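Local coordinates for reducing end xylose-releasing exo-oligoxylanase (Bacillus halodurans, PDB 1WU4), which hydrolyses xylooligosaccharides of three or more units, releasing xylose from the reducing end with inversion of anomeric configuration, at residues 93-96 with 97-101; 133-136 with 137-141; 148-151 with 152-155. The protein carries 1 engineered substitution. All blocks are in the same frame, centred on the assembly; numbering follows the deposited sequence.

Contact 1 (93-96 with 97-101); sequences NWTM and KNMYM
Trp94 and Asn98 meet one turn apart near the C-terminal end of helix 85-99, part of the (alpha/alpha)6 barrel of glycoside hydrolase family 8. The tight part lies over the indole: Asn98 OD1 sits 3.2 Å above the ring plane, near its centre, with the amide plane turned 70° from it. Asn98 CB adds a CH-pi contact over the six-membered ring, 4.0 Å from its centroid. Trp94 has CG anti to the backbone N (chi1 -160°), which sends the indole along the helix toward this amide. Met99 reaches the ring differently, with SD near the ring plane at the edge, a Met-aromatic contact. Met72 of helix 69-81 packs on both Trp94 and Met99, and the Met99 side chain lies about 8 Å from that of Glu70, the proton donor by similarity.

The solvent side is looser. Lys97 CE stays 4.1 Å from Asn93 ND2, and a water accepts from ND2 and, weakly, from Lys97 NZ; ND2 also bonds Asp55 O. On another flank Met96 and Tyr100 run side by side, with Met96 CE approaching the phenol ring obliquely in an off-centre CH-pi contact, 4.3 Å from its centroid. Where the helix widens into a pi-type turn, Thr95 O takes two backbone bonds, from Met99 N at 2.8 Å and from Tyr100 N at 3.1 Å, the latter in the carbonyl plane.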
loop_
_atom_site.group_PDB
_atom_site.type_symbol
_atom_site.label_atom_id
_atom_site.label_comp_id
_atom_site.label_asym_id
_atom_site.label_seq_id
_atom_site.Cartn_x
_atom_site.Cartn_y
_atom_site.Cartn_z
ATOM N N ASN A 93 13.014 8.898 -10.738
ATOM C CA ASN A 93 14.387 9.301 -11.008
ATOM C C ASN A 93 15.162 9.443 -9.694
ATOM O O ASN A 93 16.293 8.968 -9.580
ATOM C CB ASN A 93 14.402 10.620 -11.789
ATOM C CG ASN A 93 15.783 10.974 -12.307
ATOM O OD1 ASN A 93 16.516 10.112 -12.796
ATOM N ND2 ASN A 93 16.139 12.251 -12.217
ATOM N N TRP A 94 14.549 10.083 -8.701
ATOM C CA TRP A 94 15.190 10.267 -7.401
ATOM C C TRP A 94 15.445 8.898 -6.775
ATOM O O TRP A 94 16.503 8.644 -6.199
ATOM C CB TRP A 94 14.283 11.082 -6.473
ATOM C CG TRP A 94 14.983 11.744 -5.310
ATOM C CD1 TRP A 94 15.411 13.042 -5.247
ATOM C CD2 TRP A 94 15.292 11.161 -4.033
ATOM N NE1 TRP A 94 15.956 13.305 -4.014
ATOM C CE2 TRP A 94 15.898 12.171 -3.249
ATOM C CE3 TRP A 94 15.115 9.886 -3.474
ATOM C CZ2 TRP A 94 16.326 11.946 -1.935
ATOM C CZ3 TRP A 94 15.542 9.663 -2.164
ATOM C CH2 TRP A 94 16.141 10.693 -1.411
ATOM N N THR A 95 14.452 8.021 -6.892
ATOM C CA THR A 95 14.530 6.672 -6.349
ATOM C C THR A 95 15.702 5.884 -6.927
ATOM O O THR A 95 16.486 5.286 -6.188
ATOM C CB THR A 95 13.220 5.909 -6.626
ATOM O OG1 THR A 95 12.129 6.600 -6.008
ATOM C CG2 THR A 95 13.295 4.493 -6.075
ATOM N N MET A 96 15.818 5.877 -8.248
ATOM C CA MET A 96 16.901 5.153 -8.900
ATOM C C MET A 96 18.267 5.768 -8.624
ATOM O O MET A 96 19.261 5.058 -8.486
ATOM C CB MET A 96 16.660 5.095 -10.409
ATOM C CG MET A 96 15.666 4.023 -10.837
ATOM S SD MET A 96 16.197 2.373 -10.325
ATOM C CE MET A 96 17.787 2.276 -11.116
ATOM N N LYS A 97 18.309 7.088 -8.529
ATOM C CA LYS A 97 19.560 7.789 -8.287
ATOM C C LYS A 97 20.097 7.630 -6.866
ATOM O O LYS A 97 21.287 7.382 -6.668
ATOM C CB LYS A 97 19.370 9.275 -8.596
ATOM C CG LYS A 97 20.633 10.113 -8.496
ATOM C CD LYS A 97 20.327 11.589 -8.719
ATOM C CE LYS A 97 19.625 11.826 -10.051
ATOM N NZ LYS A 97 20.434 11.366 -11.216
ATOM N N ASN A 98 19.216 7.747 -5.878
ATOM C CA ASN A 98 19.627 7.688 -4.478
ATOM C C ASN A 98 19.292 6.442 -3.664
ATOM O O ASN A 98 19.959 6.164 -2.670
ATOM C CB ASN A 98 19.053 8.901 -3.741
ATOM C CG ASN A 98 19.449 10.214 -4.380
ATOM O OD1 ASN A 98 18.599 11.055 -4.678
ATOM N ND2 ASN A 98 20.745 10.402 -4.587
ATOM N N MET A 99 18.271 5.695 -4.068
ATOM C CA MET A 99 17.869 4.532 -3.291
ATOM C C MET A 99 18.283 3.173 -3.843
ATOM O O MET A 99 18.556 2.254 -3.073
ATOM C CB MET A 99 16.351 4.575 -3.074
ATOM C CG MET A 99 15.860 5.943 -2.602
ATOM S SD MET A 99 14.088 6.035 -2.256
ATOM C CE MET A 99 14.098 5.911 -0.474
ATOM N N TYR A 100 18.339 3.039 -5.163
ATOM C CA TYR A 100 18.720 1.762 -5.760
ATOM C C TYR A 100 20.128 1.366 -5.329
ATOM O O TYR A 100 21.064 2.163 -5.416
ATOM C CB TYR A 100 18.654 1.828 -7.284
ATOM C CG TYR A 100 18.984 0.508 -7.937
ATOM C CD1 TYR A 100 18.097 -0.567 -7.868
ATOM C CD2 TYR A 100 20.200 0.318 -8.590
ATOM C CE1 TYR A 100 18.414 -1.799 -8.434
ATOM C CE2 TYR A 100 20.527 -0.909 -9.159
ATOM C CZ TYR A 100 19.630 -1.961 -9.077
ATOM O OH TYR A 100 19.955 -3.173 -9.639
ATOM N N MET A 101 20.276 0.129 -4.869
ATOM C CA MET A 101 21.567 -0.361 -4.406
ATOM C C MET A 101 22.300 -1.233 -5.414
ATOM O O MET A 101 21.764 -2.220 -5.909
ATOM C CB MET A 101 21.390 -1.139 -3.103
ATOM C CG MET A 101 20.864 -0.291 -1.958
ATOM S SD MET A 101 20.710 -1.199 -0.406
ATOM C CE MET A 101 19.146 -2.048 -0.660
HETATM O O HOH W 1 18.585 13.289 -13.297
#

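Contact 2 (133-136 with 137-141); sequences FALA and LFFAS
Phe139 folds back along helix 127-144 onto Leu135, one turn earlier. Its CB lies 3.6 Å from both Leu135 O and Ala136 O, and CG comes to 3.4 Å from Leu135 O, the oxygen that accepts the backbone bond from Phe139 N. CD1 and CD2 are equally far from that oxygen, which thus lies under the near end of the ring. Farther out the contact becomes apolar: CE1 meets Leu135 CD1, CE2 meets Leu135 CG, and CZ at the tip touches both CG and CD2. Leu135 CG stands 3.7 Å above the ring plane, offset toward the rim, in a CH-pi contact only 20° off the ring normal. Leu135 reaches this face because its CG is anti to the backbone N (chi1 -168°), which carries the isobutyl group toward the next turn.

Trp379 meets the same phenyl ring edge-to-face, and Met77 and Gln81 of helix 69-81 also touch it. Without the phenyl ring, as with an alanine here, Leu135 would probably face a gap and Trp379 would lose its ring partner.

On the next residues round the helix, Leu137 CG approaches Phe133 O to 3.1 Å and Phe138 CD2 lies 3.3 Å from Ala134 O. With four successive i to i+4 backbone bonds and side chains touching helices 69-81, 85-99, 154-167 and 201-210, this is a buried helix of the (alpha/alpha)6 barrel.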
loop_
_atom_site.group_PDB
_atom_site.type_symbol
_atom_site.label_atom_id
_atom_site.label_comp_id
_atom_site.label_asym_id
_atom_site.label_seq_id
_atom_site.Cartn_x
_atom_site.Cartn_y
_atom_site.Cartn_z
ATOM N N PHE A 133 6.461 -0.293 -6.247
ATOM C CA PHE A 133 7.266 0.216 -7.363
ATOM C C PHE A 133 6.933 -0.584 -8.620
ATOM O O PHE A 133 6.665 -0.023 -9.681
ATOM C CB PHE A 133 8.777 0.058 -7.105
ATOM C CG PHE A 133 9.369 1.080 -6.167
ATOM C CD1 PHE A 133 9.073 2.432 -6.293
ATOM C CD2 PHE A 133 10.270 0.682 -5.185
ATOM C CE1 PHE A 133 9.670 3.375 -5.451
ATOM C CE2 PHE A 133 10.872 1.615 -4.342
ATOM C CZ PHE A 133 10.570 2.962 -4.474
ATOM N N ALA A 134 6.956 -1.907 -8.490
ATOM C CA ALA A 134 6.688 -2.785 -9.620
ATOM C C ALA A 134 5.334 -2.549 -10.272
ATOM O O ALA A 134 5.256 -2.390 -11.490
ATOM C CB ALA A 134 6.820 -4.243 -9.192
ATOM N N LEU A 135 4.261 -2.514 -9.485
ATOM C CA LEU A 135 2.959 -2.302 -10.105
ATOM C C LEU A 135 2.827 -0.897 -10.681
ATOM O O LEU A 135 2.262 -0.723 -11.762
ATOM C CB LEU A 135 1.811 -2.581 -9.124
ATOM C CG LEU A 135 0.440 -2.640 -9.822
ATOM C CD1 LEU A 135 0.444 -3.737 -10.882
ATOM C CD2 LEU A 135 -0.657 -2.903 -8.806
ATOM N N ALA A 136 3.349 0.103 -9.974
ATOM C CA ALA A 136 3.279 1.479 -10.459
ATOM C C ALA A 136 4.002 1.586 -11.802
ATOM O O ALA A 136 3.538 2.273 -12.714
ATOM C CB ALA A 136 3.901 2.434 -9.445
ATOM N N LEU A 137 5.136 0.902 -11.917
ATOM C CA LEU A 137 5.904 0.907 -13.158
ATOM C C LEU A 137 5.134 0.217 -14.287
ATOM O O LEU A 137 5.165 0.681 -15.428
ATOM C CB LEU A 137 7.263 0.237 -12.941
ATOM C CG LEU A 137 8.269 1.062 -12.131
ATOM C CD1 LEU A 137 9.402 0.172 -11.655
ATOM C CD2 LEU A 137 8.809 2.205 -12.981
ATOM N N PHE A 138 4.448 -0.888 -13.990
ATOM C CA PHE A 138 3.662 -1.557 -15.026
ATOM C C PHE A 138 2.559 -0.603 -15.480
ATOM O O PHE A 138 2.294 -0.471 -16.673
ATOM C CB PHE A 138 3.013 -2.852 -14.512
ATOM C CG PHE A 138 3.934 -4.046 -14.497
ATOM C CD1 PHE A 138 4.621 -4.437 -15.646
ATOM C CD2 PHE A 138 4.084 -4.804 -13.341
ATOM C CE1 PHE A 138 5.441 -5.565 -15.638
ATOM C CE2 PHE A 138 4.902 -5.933 -13.324
ATOM C CZ PHE A 138 5.582 -6.314 -14.475
ATOM N N PHE A 139 1.907 0.059 -14.526
ATOM C CA PHE A 139 0.844 0.999 -14.871
ATOM C C PHE A 139 1.390 2.155 -15.713
ATOM O O PHE A 139 0.746 2.589 -16.669
ATOM C CB PHE A 139 0.169 1.556 -13.610
ATOM C CG PHE A 139 -0.728 0.570 -12.896
ATOM C CD1 PHE A 139 -1.098 -0.638 -13.483
ATOM C CD2 PHE A 139 -1.233 0.879 -11.637
ATOM C CE1 PHE A 139 -1.963 -1.519 -12.820
ATOM C CE2 PHE A 139 -2.095 0.008 -10.970
ATOM C CZ PHE A 139 -2.462 -1.192 -11.563
ATOM N N ALA A 140 2.576 2.646 -15.361
ATOM C CA ALA A 140 3.194 3.739 -16.107
ATOM C C ALA A 140 3.446 3.298 -17.548
ATOM O O ALA A 140 3.173 4.033 -18.497
ATOM C CB ALA A 140 4.505 4.145 -15.446
ATOM N N SER A 141 3.978 2.093 -17.710
ATOM C CA SER A 141 4.249 1.562 -19.038
ATOM C C SER A 141 2.967 1.498 -19.860
ATOM O O SER A 141 2.945 1.867 -21.035
ATOM C CB SER A 141 4.849 0.159 -18.931
ATOM O OG SER A 141 5.049 -0.411 -20.217
#

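Contact 3 (148-151 with 152-155); sequences DEQP and FNYS
Phe152 N donates to Glu149 O at 3.0 Å, a bond that lies in the carbonyl plane on a lone pair and closes a tight turn. The same oxygen also sits at the edge of the Phe152 ring, 3.5 Å from CD2. Over one face of that ring comes Pro151 CD, 4.2 Å above the plane and offset toward the rim. Glu149 runs alongside Phe152, its OE2 4.0 Å from CE2, with the carboxylate turned 36° from the ring. Across the turn, Gln150 CG packs 3.3 Å from Asn153 OD1, and the amide planes of the two side chains are 24° apart.

A cis peptide bond precedes Pro151, so the 149-152 turn has the cis-proline geometry of a type VI turn. Asn153 then centres an inverse gamma turn and stands at the N-cap position of helix 154-167, although its side chain makes no capping bond.

Asn153 CG lies between the backbone N and the carbonyl carbon (chi1 50°), and its amide ends are gripped by Gln157 at OD1 and Glu156 at ND2. Trp92 NE1 of helix 85-99 bonds Pro151 O. Phe152 O lies 3.3 Å above the centre of the Tyr154 ring, whose hydroxyl is held by Asp89 and Lys85.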
loop_
_atom_site.group_PDB
_atom_site.type_symbol
_atom_site.label_atom_id
_atom_site.label_comp_id
_atom_site.label_asym_id
_atom_site.label_seq_id
_atom_site.Cartn_x
_atom_site.Cartn_y
_atom_site.Cartn_z
ATOM N N ASP A 148 12.555 5.649 -23.837
ATOM C CA ASP A 148 13.760 5.225 -24.530
ATOM C C ASP A 148 14.967 5.183 -23.598
ATOM O O ASP A 148 15.693 4.189 -23.549
ATOM C CB ASP A 148 14.037 6.177 -25.692
ATOM C CG ASP A 148 12.798 6.453 -26.523
ATOM O OD1 ASP A 148 12.255 5.498 -27.120
ATOM O OD2 ASP A 148 12.363 7.623 -26.574
ATOM N N GLU A 149 15.179 6.263 -22.853
ATOM C CA GLU A 149 16.314 6.326 -21.945
ATOM C C GLU A 149 15.986 5.798 -20.556
ATOM O O GLU A 149 14.944 6.114 -19.975
ATOM C CB GLU A 149 16.845 7.760 -21.841
ATOM C CG GLU A 149 15.917 8.739 -21.150
ATOM C CD GLU A 149 16.581 10.083 -20.909
ATOM O OE1 GLU A 149 16.985 10.735 -21.896
ATOM O OE2 GLU A 149 16.700 10.486 -19.732
ATOM N N GLN A 150 16.890 4.980 -20.033
ATOM C CA GLN A 150 16.726 4.396 -18.713
ATOM C C GLN A 150 16.887 5.483 -17.656
ATOM O O GLN A 150 17.569 6.484 -17.881
ATOM C CB GLN A 150 17.758 3.284 -18.522
ATOM C CG GLN A 150 17.510 2.094 -19.444
ATOM C CD GLN A 150 18.605 1.051 -19.388
ATOM O OE1 GLN A 150 19.208 0.819 -18.341
ATOM N NE2 GLN A 150 18.852 0.396 -20.517
ATOM N N PRO A 151 16.274 5.298 -16.478
ATOM C CA PRO A 151 15.451 4.154 -16.067
ATOM C C PRO A 151 13.969 4.292 -16.413
ATOM O O PRO A 151 13.118 3.688 -15.759
ATOM C CB PRO A 151 15.666 4.127 -14.565
ATOM C CG PRO A 151 15.644 5.592 -14.239
ATOM C CD PRO A 151 16.512 6.201 -15.334
ATOM N N PHE A 152 13.658 5.064 -17.444
ATOM C CA PHE A 152 12.268 5.279 -17.813
ATOM C C PHE A 152 11.653 4.207 -18.707
ATOM O O PHE A 152 10.560 4.387 -19.244
ATOM C CB PHE A 152 12.127 6.676 -18.414
ATOM C CG PHE A 152 12.579 7.763 -17.482
ATOM C CD1 PHE A 152 11.858 8.051 -16.325
ATOM C CD2 PHE A 152 13.761 8.455 -17.721
ATOM C CE1 PHE A 152 12.311 9.007 -15.421
ATOM C CE2 PHE A 152 14.224 9.415 -16.821
ATOM C CZ PHE A 152 13.498 9.691 -15.669
ATOM N N ASN A 153 12.360 3.088 -18.857
ATOM C CA ASN A 153 11.854 1.956 -19.626
ATOM C C ASN A 153 11.100 1.142 -18.571
ATOM O O ASN A 153 11.516 0.057 -18.154
ATOM C CB ASN A 153 13.016 1.168 -20.258
ATOM C CG ASN A 153 14.114 0.819 -19.266
ATOM O OD1 ASN A 153 14.419 1.584 -18.350
ATOM N ND2 ASN A 153 14.736 -0.339 -19.466
ATOM N N TYR A 154 9.977 1.721 -18.151
ATOM C CA TYR A 154 9.112 1.196 -17.094
ATOM C C TYR A 154 8.876 -0.306 -16.975
ATOM O O TYR A 154 9.201 -0.897 -15.944
ATOM C CB TYR A 154 7.747 1.887 -17.147
ATOM C CG TYR A 154 7.796 3.394 -17.259
ATOM C CD1 TYR A 154 8.438 4.176 -16.295
ATOM C CD2 TYR A 154 7.178 4.041 -18.326
ATOM C CE1 TYR A 154 8.460 5.574 -16.399
ATOM C CE2 TYR A 154 7.194 5.427 -18.440
ATOM C CZ TYR A 154 7.832 6.187 -17.476
ATOM O OH TYR A 154 7.833 7.559 -17.595
ATOM N N SER A 155 8.303 -0.924 -18.003
ATOM C CA SER A 155 8.006 -2.352 -17.926
ATOM C C SER A 155 9.238 -3.228 -17.725
ATOM O O SER A 155 9.167 -4.243 -17.030
ATOM C CB SER A 155 7.229 -2.816 -19.165
ATOM O OG SER A 155 8.053 -2.859 -20.313
#

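In the fold
Contacts 1, 2 and 3 come in that order along the chain, on helix 85-99, on helix 127-144, and in the loop and first turn of helix 154-167. The centres of contact 1 and contact 2 lie about 16 Å apart, those of contact 1 and contact 3 about 14 Å, and those of contact 2 and contact 3 about 11 Å. All three touch. Thr95 CG2 meets Phe133 CZ at 3.5 Å, joining helices 85-99 and 127-144; Met96 CG meets Pro151 CB at 3.7 Å; and Ala140 CB packs on Tyr154 CG. The loop thus lies against helix 85-99 and the start of helix 154-167 against helix 127-144, within the family 8 catalytic barrel. Contact 2 is buried, whereas contacts 1 and 3 are partly buried.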